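Beta-glucanase (Podospora anserina, PDB 4LE4) probably hydrolyses beta-glucans as a family 131 glycoside hydrolase of the concanavalin clan, and binds cellotriose. Local coordinates at residues D6-S14 with T56-I64; Q31-P39 with D67-Q75. All blocks are in the same frame, centred on the assembly; numbering follows the deposited sequence.

How the contacts relate
From the N terminus the chain leaves strand 2-6, turns through the loop of contact 1, runs into strand 30-34 and its following loop in contact 2, returns along 56-64 to complete contact 1, and passes from strand 61-66 into the loop that completes contact 2. The two contacts therefore cross, their segments alternating along the chain, and their centres lie about 21 Å apart. Contact 1 closes the loop between Ser14 and Thr56 near the sheet that contains strands 2-6, 61-66 and 222-233. Contact 2 closes the shorter excursion between Pro39 and Asp67 beside the other sheet, where strand 30-34 pairs with strand 78-84. All four segments belong to the family 131 catalytic domain.

Contact 1: residues D6-S14 with T56-I64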
loop_
_atom_site.group_PDB
_atom_site.type_symbol
_atom_site.label_atom_id
_atom_site.label_comp_id
_atom_site.label_asym_id
_atom_site.label_seq_id
_atom_site.Cartn_x
_atom_site.Cartn_y
_atom_site.Cartn_z
ATOM N N ASP A 6 -13.103 -4.690 1.513
ATOM C CA ASP A 6 -12.260 -5.083 2.636
ATOM C C ASP A 6 -11.043 -5.886 2.168
ATOM O O ASP A 6 -11.170 -7.007 1.641
ATOM C CB ASP A 6 -13.082 -5.934 3.606
ATOM C CG ASP A 6 -12.502 -5.962 4.994
ATOM O OD1 ASP A 6 -11.252 -5.913 5.113
ATOM O OD2 ASP A 6 -13.294 -6.064 5.973
ATOM N N GLY A 7 -9.851 -5.329 2.396
ATOM C CA GLY A 7 -8.669 -6.036 1.972
ATOM C C GLY A 7 -7.833 -6.441 3.162
ATOM O O GLY A 7 -6.626 -6.593 3.031
ATOM N N ARG A 8 -8.471 -6.667 4.306
ATOM C CA ARG A 8 -7.725 -7.021 5.494
ATOM C C ARG A 8 -7.342 -8.484 5.675
ATOM O O ARG A 8 -6.724 -8.813 6.667
ATOM C CB ARG A 8 -8.460 -6.486 6.714
ATOM C CG ARG A 8 -8.363 -4.964 6.735
ATOM C CD ARG A 8 -9.163 -4.349 7.818
ATOM N NE ARG A 8 -10.603 -4.577 7.706
ATOM C CZ ARG A 8 -11.476 -4.143 8.608
ATOM N NH1 ARG A 8 -12.777 -4.374 8.451
ATOM N NH2 ARG A 8 -11.048 -3.487 9.681
ATOM N N PHE A 9 -7.720 -9.316 4.694
ATOM C CA PHE A 9 -7.430 -10.756 4.604
ATOM C C PHE A 9 -8.171 -11.583 5.669
ATOM O O PHE A 9 -7.879 -12.764 5.835
ATOM C CB PHE A 9 -5.924 -11.012 4.773
ATOM C CG PHE A 9 -5.029 -10.198 3.847
ATOM C CD1 PHE A 9 -4.891 -10.539 2.517
ATOM C CD2 PHE A 9 -4.299 -9.119 4.339
ATOM C CE1 PHE A 9 -4.027 -9.815 1.668
ATOM C CE2 PHE A 9 -3.432 -8.392 3.493
ATOM C CZ PHE A 9 -3.308 -8.753 2.163
ATOM N N ASN A 10 -9.138 -10.975 6.348
ATOM C CA ASN A 10 -9.829 -11.653 7.446
ATOM C C ASN A 10 -10.509 -12.979 7.144
ATOM O O ASN A 10 -10.669 -13.791 8.061
ATOM C CB ASN A 10 -10.816 -10.707 8.135
ATOM C CG ASN A 10 -10.126 -9.657 8.967
ATOM O OD1 ASN A 10 -9.000 -9.852 9.452
ATOM N ND2 ASN A 10 -10.808 -8.551 9.178
ATOM N N ASP A 11 -10.886 -13.209 5.891
ATOM C CA ASP A 11 -11.503 -14.476 5.515
ATOM C C ASP A 11 -10.497 -15.449 4.889
ATOM O O ASP A 11 -10.880 -16.499 4.376
ATOM C CB ASP A 11 -12.676 -14.241 4.559
ATOM C CG ASP A 11 -13.924 -13.744 5.277
ATOM O OD1 ASP A 11 -13.885 -13.561 6.512
ATOM O OD2 ASP A 11 -14.970 -13.535 4.607
ATOM N N MET A 12 -9.212 -15.109 4.922
ATOM C CA MET A 12 -8.187 -15.997 4.386
ATOM C C MET A 12 -7.445 -16.665 5.511
ATOM O O MET A 12 -7.193 -16.059 6.552
ATOM C CB MET A 12 -7.136 -15.249 3.578
ATOM C CG MET A 12 -7.617 -14.797 2.242
ATOM S SD MET A 12 -6.213 -14.066 1.372
ATOM C CE MET A 12 -7.114 -12.941 0.359
ATOM N N THR A 13 -7.069 -17.913 5.288
ATOM C CA THR A 13 -6.302 -18.626 6.278
ATOM C C THR A 13 -4.817 -18.349 6.091
ATOM O O THR A 13 -4.090 -18.163 7.062
ATOM C CB THR A 13 -6.605 -20.111 6.173
ATOM O OG1 THR A 13 -7.978 -20.293 6.550
ATOM C CG2 THR A 13 -5.684 -20.943 7.077
ATOM N N SER A 14 -4.394 -18.262 4.836
ATOM C CA SER A 14 -2.986 -18.043 4.504
ATOM C C SER A 14 -2.930 -17.370 3.120
ATOM O O SER A 14 -3.938 -17.272 2.447
ATOM C CB SER A 14 -2.247 -19.382 4.452
ATOM O OG SER A 14 -2.479 -20.057 3.223
ATOM N N THR A 56 -7.067 -3.962 15.842
ATOM C CA THR A 56 -7.796 -5.168 16.215
ATOM C C THR A 56 -8.800 -5.553 15.145
ATOM O O THR A 56 -9.467 -6.595 15.232
ATOM C CB THR A 56 -8.501 -4.968 17.576
ATOM O OG1 THR A 56 -9.419 -3.884 17.488
ATOM C CG2 THR A 56 -7.489 -4.672 18.645
ATOM N N GLY A 57 -8.894 -4.722 14.111
ATOM C CA GLY A 57 -9.801 -5.004 13.017
ATOM C C GLY A 57 -9.187 -5.935 11.973
ATOM O O GLY A 57 -9.899 -6.481 11.126
ATOM N N SER A 58 -7.870 -6.147 12.047
ATOM C CA SER A 58 -7.161 -7.022 11.101
ATOM C C SER A 58 -6.624 -8.215 11.884
ATOM O O SER A 58 -5.934 -8.025 12.872
ATOM C CB SER A 58 -5.969 -6.289 10.480
ATOM O OG SER A 58 -6.391 -5.229 9.648
ATOM N N ARG A 59 -6.952 -9.434 11.465
ATOM C CA ARG A 59 -6.459 -10.604 12.200
ATOM C C ARG A 59 -4.990 -10.892 11.889
ATOM O O ARG A 59 -4.195 -11.216 12.779
ATOM C CB ARG A 59 -7.303 -11.837 11.865
ATOM C CG ARG A 59 -6.810 -13.096 12.574
ATOM C CD ARG A 59 -7.841 -14.201 12.445
ATOM N NE ARG A 59 -8.287 -14.419 11.076
ATOM C CZ ARG A 59 -7.647 -15.137 10.162
ATOM N NH1 ARG A 59 -6.488 -15.736 10.431
ATOM N NH2 ARG A 59 -8.211 -15.307 8.974
ATOM N N GLN A 60 -4.623 -10.750 10.623
ATOM C CA GLN A 60 -3.263 -11.013 10.218
ATOM C C GLN A 60 -2.787 -9.857 9.319
ATOM O O GLN A 60 -3.597 -9.210 8.694
ATOM C CB GLN A 60 -3.205 -12.286 9.400
ATOM C CG GLN A 60 -3.494 -13.577 10.144
ATOM C CD GLN A 60 -3.121 -14.772 9.326
ATOM O OE1 GLN A 60 -3.886 -15.224 8.447
ATOM N NE2 GLN A 60 -1.933 -15.301 9.591
ATOM N N GLY A 61 -1.483 -9.636 9.272
ATOM C CA GLY A 61 -0.922 -8.627 8.385
ATOM C C GLY A 61 -0.232 -9.425 7.290
ATOM O O GLY A 61 -0.104 -10.649 7.366
ATOM N N ALA A 62 0.240 -8.744 6.252
ATOM C CA ALA A 62 0.908 -9.428 5.174
ATOM C C ALA A 62 2.337 -8.942 5.006
ATOM O O ALA A 62 2.595 -7.737 5.003
ATOM C CB ALA A 62 0.132 -9.206 3.866
ATOM N N LYS A 63 3.276 -9.877 4.907
ATOM C CA LYS A 63 4.643 -9.476 4.613
ATOM C C LYS A 63 4.709 -9.609 3.092
ATOM O O LYS A 63 4.439 -10.683 2.547
ATOM C CB LYS A 63 5.661 -10.435 5.245
ATOM C CG LYS A 63 7.101 -10.069 4.850
ATOM C CD LYS A 63 8.102 -10.874 5.703
ATOM C CE LYS A 63 7.974 -12.329 5.475
ATOM N NZ LYS A 63 9.064 -13.021 6.272
ATOM N N ILE A 64 5.010 -8.501 2.415
ATOM C CA ILE A 64 5.143 -8.476 0.968
ATOM C C ILE A 64 6.638 -8.373 0.708
ATOM O O ILE A 64 7.326 -7.511 1.247
ATOM C CB ILE A 64 4.339 -7.288 0.357
ATOM C CG1 ILE A 64 2.845 -7.635 0.459
ATOM C CG2 ILE A 64 4.717 -7.087 -1.112
ATOM C CD1 ILE A 64 1.887 -6.586 -0.089
HETATM O O HOH W 1 -4.651 -7.016 7.449
HETATM O O HOH W 2 -6.570 -10.729 8.663
HETATM O O HOH W 3 -6.129 -13.484 7.899
HETATM O O HOH W 4 -10.696 -13.143 11.246
HETATM O O HOH W 5 -5.365 -18.641 9.634
#
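Arg8 and Ser58 bring the backbones to 5.6 Å between their CA atoms, where the loop after strand 2-6, with a type I beta turn from Phe9 to Met12, is tied to the lead-in of strand 61-66; both strands pair with strand 222-233. The carboxamide of Asn10 reads the opposing backbone with both ends: ND2 donates to Gly57 O at 3.0 Å, nearly straight at 170°, while OD1 accepts from Arg59 N at 2.9 Å, each bond lying in the plane of the carbonyl that accepts it. Arg59 slides past Asn10 the other way. With CG anti to the backbone N (chi1 178°) and the chain bent at chi3, Arg59 NH2 reaches the turn and donates to Asn10 O and, at 2.7 Å, to Met12 O, both from above the carbonyl planes. Arg8 grips Asp6 side-on through NE and NH1, and Gly57 O sits over one face of its guanidinium group. Asp6 OD1 also accepts from Arg8 N, forming an Asx turn. Deeper in, CE2 of Phe9 touches Ala62 CB at 3.7 Å, and Leu46 of strand 44-47 packs against both residues. Water 1 donates to Arg8 O and Gln60 O, joining two carbonyls that cannot bond directly. The paired bonds of the Asn10 amide fix its rotation, and a probably positive Arg59 would counter the carbonyl dipoles gathered at the turn.

Contact 2: residues Q31-P39 with D67-Q75; sequences QYYIHGSSP and DNTAYWNGQ
The indole of Trp72 packs against Tyr33 and Ile34, joining strand 30-34 and the loop after it to the connection between strands 61-66 and 78-84. Trp72 CG stands anti to the backbone N (chi1 178°), which brings one face of the indole against Ile34: CA of Ile34 lies 3.9 Å from the centroid of the five-membered ring, 7° off its normal, a CH-pi contact, while Ile34 CG2 reaches CE3. Trp72 CZ2 meets the edge of the Tyr33 ring, 3.8 Å from CD2, the ring planes inclined at 64°. With an alanine at Trp72, Ile34 CA is likely to lose its aromatic partner and a gap to open beside the Tyr33 edge. Gly36 CA makes CA-H...O contacts with Thr69 O at 3.2 Å and Tyr71 O at 3.3 Å, an approach that relies on its lacking a side chain. Ser38 OG and Thr69 OG1 approach to 2.9 Å, and Asp67 OD1, in an Asx turn, accepts from both OG1 and N of Thr69. Water 6 links Ser38 OG with Asp67 OD2. Tyr43 OH bonds to Ser38 N and Thr69 OG1, while backbone bonds from Ile34 to Glu81 and from Ala70 to Arg79 anchor both segments on strand 78-84.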
loop_
_atom_site.group_PDB
_atom_site.type_symbol
_atom_site.label_atom_id
_atom_site.label_comp_id
_atom_site.label_asym_id
_atom_site.label_seq_id
_atom_site.Cartn_x
_atom_site.Cartn_y
_atom_site.Cartn_z
ATOM N N GLN A 31 -6.977 -9.368 -6.769
ATOM C CA GLN A 31 -6.499 -9.926 -8.012
ATOM C C GLN A 31 -4.996 -10.172 -7.747
ATOM O O GLN A 31 -4.265 -9.273 -7.263
ATOM C CB GLN A 31 -6.641 -8.930 -9.165
ATOM C CG GLN A 31 -7.997 -8.277 -9.263
ATOM C CD GLN A 31 -8.162 -7.530 -10.574
ATOM O OE1 GLN A 31 -7.203 -6.960 -11.098
ATOM N NE2 GLN A 31 -9.395 -7.518 -11.106
ATOM N N TYR A 32 -4.528 -11.362 -8.082
ATOM C CA TYR A 32 -3.133 -11.701 -7.872
ATOM C C TYR A 32 -2.494 -12.124 -9.193
ATOM O O TYR A 32 -2.704 -13.244 -9.676
ATOM C CB TYR A 32 -3.047 -12.811 -6.816
ATOM C CG TYR A 32 -1.619 -13.204 -6.512
ATOM C CD1 TYR A 32 -0.718 -12.269 -6.022
ATOM C CD2 TYR A 32 -1.166 -14.487 -6.783
ATOM C CE1 TYR A 32 0.638 -12.603 -5.813
ATOM C CE2 TYR A 32 0.186 -14.835 -6.569
ATOM C CZ TYR A 32 1.066 -13.885 -6.093
ATOM O OH TYR A 32 2.395 -14.198 -5.915
ATOM N N TYR A 33 -1.767 -11.192 -9.826
ATOM C CA TYR A 33 -1.095 -11.510 -11.078
ATOM C C TYR A 33 0.185 -10.719 -11.310
ATOM O O TYR A 33 1.020 -11.162 -12.089
ATOM C CB TYR A 33 -2.035 -11.366 -12.284
ATOM C CG TYR A 33 -2.499 -9.948 -12.564
ATOM C CD1 TYR A 33 -3.640 -9.441 -11.950
ATOM C CD2 TYR A 33 -1.826 -9.141 -13.478
ATOM C CE1 TYR A 33 -4.118 -8.177 -12.236
ATOM C CE2 TYR A 33 -2.284 -7.865 -13.775
ATOM C CZ TYR A 33 -3.434 -7.384 -13.150
ATOM O OH TYR A 33 -3.885 -6.104 -13.401
ATOM N N ILE A 34 0.359 -9.588 -10.614
ATOM C CA ILE A 34 1.575 -8.772 -10.764
ATOM C C ILE A 34 2.601 -9.274 -9.750
ATOM O O ILE A 34 2.688 -8.800 -8.613
ATOM C CB ILE A 34 1.267 -7.275 -10.551
ATOM C CG1 ILE A 34 0.177 -6.872 -11.563
ATOM C CG2 ILE A 34 2.547 -6.398 -10.730
ATOM C CD1 ILE A 34 -0.277 -5.417 -11.468
ATOM N N HIS A 35 3.355 -10.274 -10.184
ATOM C CA HIS A 35 4.366 -10.898 -9.341
ATOM C C HIS A 35 5.335 -11.620 -10.267
ATOM O O HIS A 35 5.062 -11.780 -11.462
ATOM C CB HIS A 35 3.710 -11.913 -8.372
ATOM C CG HIS A 35 2.889 -12.973 -9.051
ATOM N ND1 HIS A 35 3.450 -14.032 -9.736
ATOM C CD2 HIS A 35 1.546 -13.134 -9.151
ATOM C CE1 HIS A 35 2.493 -14.799 -10.226
ATOM N NE2 HIS A 35 1.325 -14.276 -9.885
ATOM N N GLY A 36 6.439 -12.072 -9.699
ATOM C CA GLY A 36 7.444 -12.773 -10.476
ATOM C C GLY A 36 7.131 -14.233 -10.729
ATOM O O GLY A 36 6.011 -14.692 -10.511
ATOM N N SER A 37 8.157 -14.972 -11.135
ATOM C CA SER A 37 8.029 -16.374 -11.490
ATOM C C SER A 37 7.915 -17.385 -10.339
ATOM O O SER A 37 7.582 -18.539 -10.584
ATOM C CB SER A 37 9.208 -16.758 -12.411
ATOM O OG SER A 37 10.449 -16.636 -11.725
ATOM N N SER A 38 8.182 -16.981 -9.104
ATOM C CA SER A 38 8.073 -17.919 -7.977
ATOM C C SER A 38 6.636 -18.064 -7.464
ATOM O O SER A 38 5.740 -17.332 -7.884
ATOM C CB SER A 38 8.963 -17.467 -6.813
ATOM O OG SER A 38 10.317 -17.326 -7.208
ATOM N N PRO A 39 6.394 -19.045 -6.568
ATOM C CA PRO A 39 5.071 -19.299 -5.979
ATOM C C PRO A 39 4.725 -18.154 -5.029
ATOM O O PRO A 39 5.611 -17.412 -4.589
ATOM C CB PRO A 39 5.275 -20.622 -5.232
ATOM C CG PRO A 39 6.311 -21.336 -6.096
ATOM C CD PRO A 39 7.298 -20.193 -6.322
ATOM N N ASP A 67 12.150 -10.195 -4.077
ATOM C CA ASP A 67 13.383 -10.979 -4.023
ATOM C C ASP A 67 14.003 -10.969 -5.406
ATOM O O ASP A 67 13.580 -10.191 -6.239
ATOM C CB ASP A 67 13.130 -12.403 -3.502
ATOM C CG ASP A 67 12.327 -13.292 -4.470
ATOM O OD1 ASP A 67 12.103 -12.928 -5.646
ATOM O OD2 ASP A 67 11.930 -14.402 -4.029
ATOM N N ASN A 68 14.991 -11.828 -5.673
ATOM C CA ASN A 68 15.630 -11.795 -6.979
ATOM C C ASN A 68 14.759 -12.181 -8.153
ATOM O O ASN A 68 15.119 -11.918 -9.305
ATOM C CB ASN A 68 16.888 -12.662 -6.999
ATOM C CG ASN A 68 17.947 -12.167 -6.044
ATOM O OD1 ASN A 68 18.251 -10.967 -5.989
ATOM N ND2 ASN A 68 18.532 -13.094 -5.282
ATOM N N THR A 69 13.599 -12.776 -7.879
ATOM C CA THR A 69 12.705 -13.216 -8.953
ATOM C C THR A 69 11.444 -12.343 -9.115
ATOM O O THR A 69 10.573 -12.655 -9.927
ATOM C CB THR A 69 12.203 -14.629 -8.674
ATOM O OG1 THR A 69 11.320 -14.587 -7.544
ATOM C CG2 THR A 69 13.390 -15.549 -8.313
ATOM N N ALA A 70 11.357 -11.281 -8.331
ATOM C CA ALA A 70 10.181 -10.417 -8.342
ATOM C C ALA A 70 10.070 -9.485 -9.548
ATOM O O ALA A 70 9.942 -8.277 -9.382
ATOM C CB ALA A 70 10.122 -9.620 -7.051
ATOM N N TYR A 71 10.077 -10.071 -10.743
ATOM C CA TYR A 71 9.971 -9.304 -11.979
ATOM C C TYR A 71 8.760 -9.803 -12.740
ATOM O O TYR A 71 8.625 -11.008 -12.970
ATOM C CB TYR A 71 11.240 -9.480 -12.824
ATOM C CG TYR A 71 12.433 -8.777 -12.240
ATOM C CD1 TYR A 71 12.692 -7.437 -12.548
ATOM C CD2 TYR A 71 13.271 -9.424 -11.337
ATOM C CE1 TYR A 71 13.743 -6.765 -11.986
ATOM C CE2 TYR A 71 14.324 -8.748 -10.749
ATOM C CZ TYR A 71 14.552 -7.416 -11.083
ATOM O OH TYR A 71 15.572 -6.729 -10.481
ATOM N N TRP A 72 7.876 -8.884 -13.134
ATOM C CA TRP A 72 6.657 -9.243 -13.843
ATOM C C TRP A 72 6.679 -8.821 -15.315
ATOM O O TRP A 72 7.109 -7.724 -15.649
ATOM C CB TRP A 72 5.442 -8.574 -13.175
ATOM C CG TRP A 72 4.114 -8.835 -13.852
ATOM C CD1 TRP A 72 3.485 -10.053 -14.002
ATOM C CD2 TRP A 72 3.250 -7.863 -14.460
ATOM N NE1 TRP A 72 2.283 -9.883 -14.671
ATOM C CE2 TRP A 72 2.125 -8.551 -14.960
ATOM C CE3 TRP A 72 3.328 -6.466 -14.637
ATOM C CZ2 TRP A 72 1.079 -7.890 -15.630
ATOM C CZ3 TRP A 72 2.291 -5.813 -15.298
ATOM C CH2 TRP A 72 1.183 -6.525 -15.784
ATOM N N ASN A 73 6.208 -9.710 -16.183
ATOM C CA ASN A 73 6.072 -9.402 -17.605
ATOM C C ASN A 73 7.346 -8.875 -18.266
ATOM O O ASN A 73 7.288 -7.934 -19.046
ATOM C CB ASN A 73 4.956 -8.364 -17.748
ATOM C CG ASN A 73 4.375 -8.296 -19.145
ATOM O OD1 ASN A 73 3.613 -7.389 -19.457
ATOM N ND2 ASN A 73 4.725 -9.248 -19.985
ATOM N N GLY A 74 8.493 -9.450 -17.946
ATOM C CA GLY A 74 9.716 -8.983 -18.570
ATOM C C GLY A 74 10.177 -7.563 -18.270
ATOM O O GLY A 74 11.063 -7.054 -18.953
ATOM N N GLN A 75 9.617 -6.920 -17.249
ATOM C CA GLN A 75 10.024 -5.558 -16.892
ATOM C C GLN A 75 11.299 -5.554 -16.052
ATOM O O GLN A 75 11.653 -6.563 -15.446
ATOM C CB GLN A 75 8.919 -4.870 -16.100
ATOM C CG GLN A 75 7.595 -4.925 -16.776
ATOM C CD GLN A 75 6.498 -4.276 -15.960
ATOM O OE1 GLN A 75 6.469 -4.368 -14.723
ATOM N NE2 GLN A 75 5.564 -3.635 -16.652
HETATM O O HOH W 6 12.009 -17.031 -5.078
#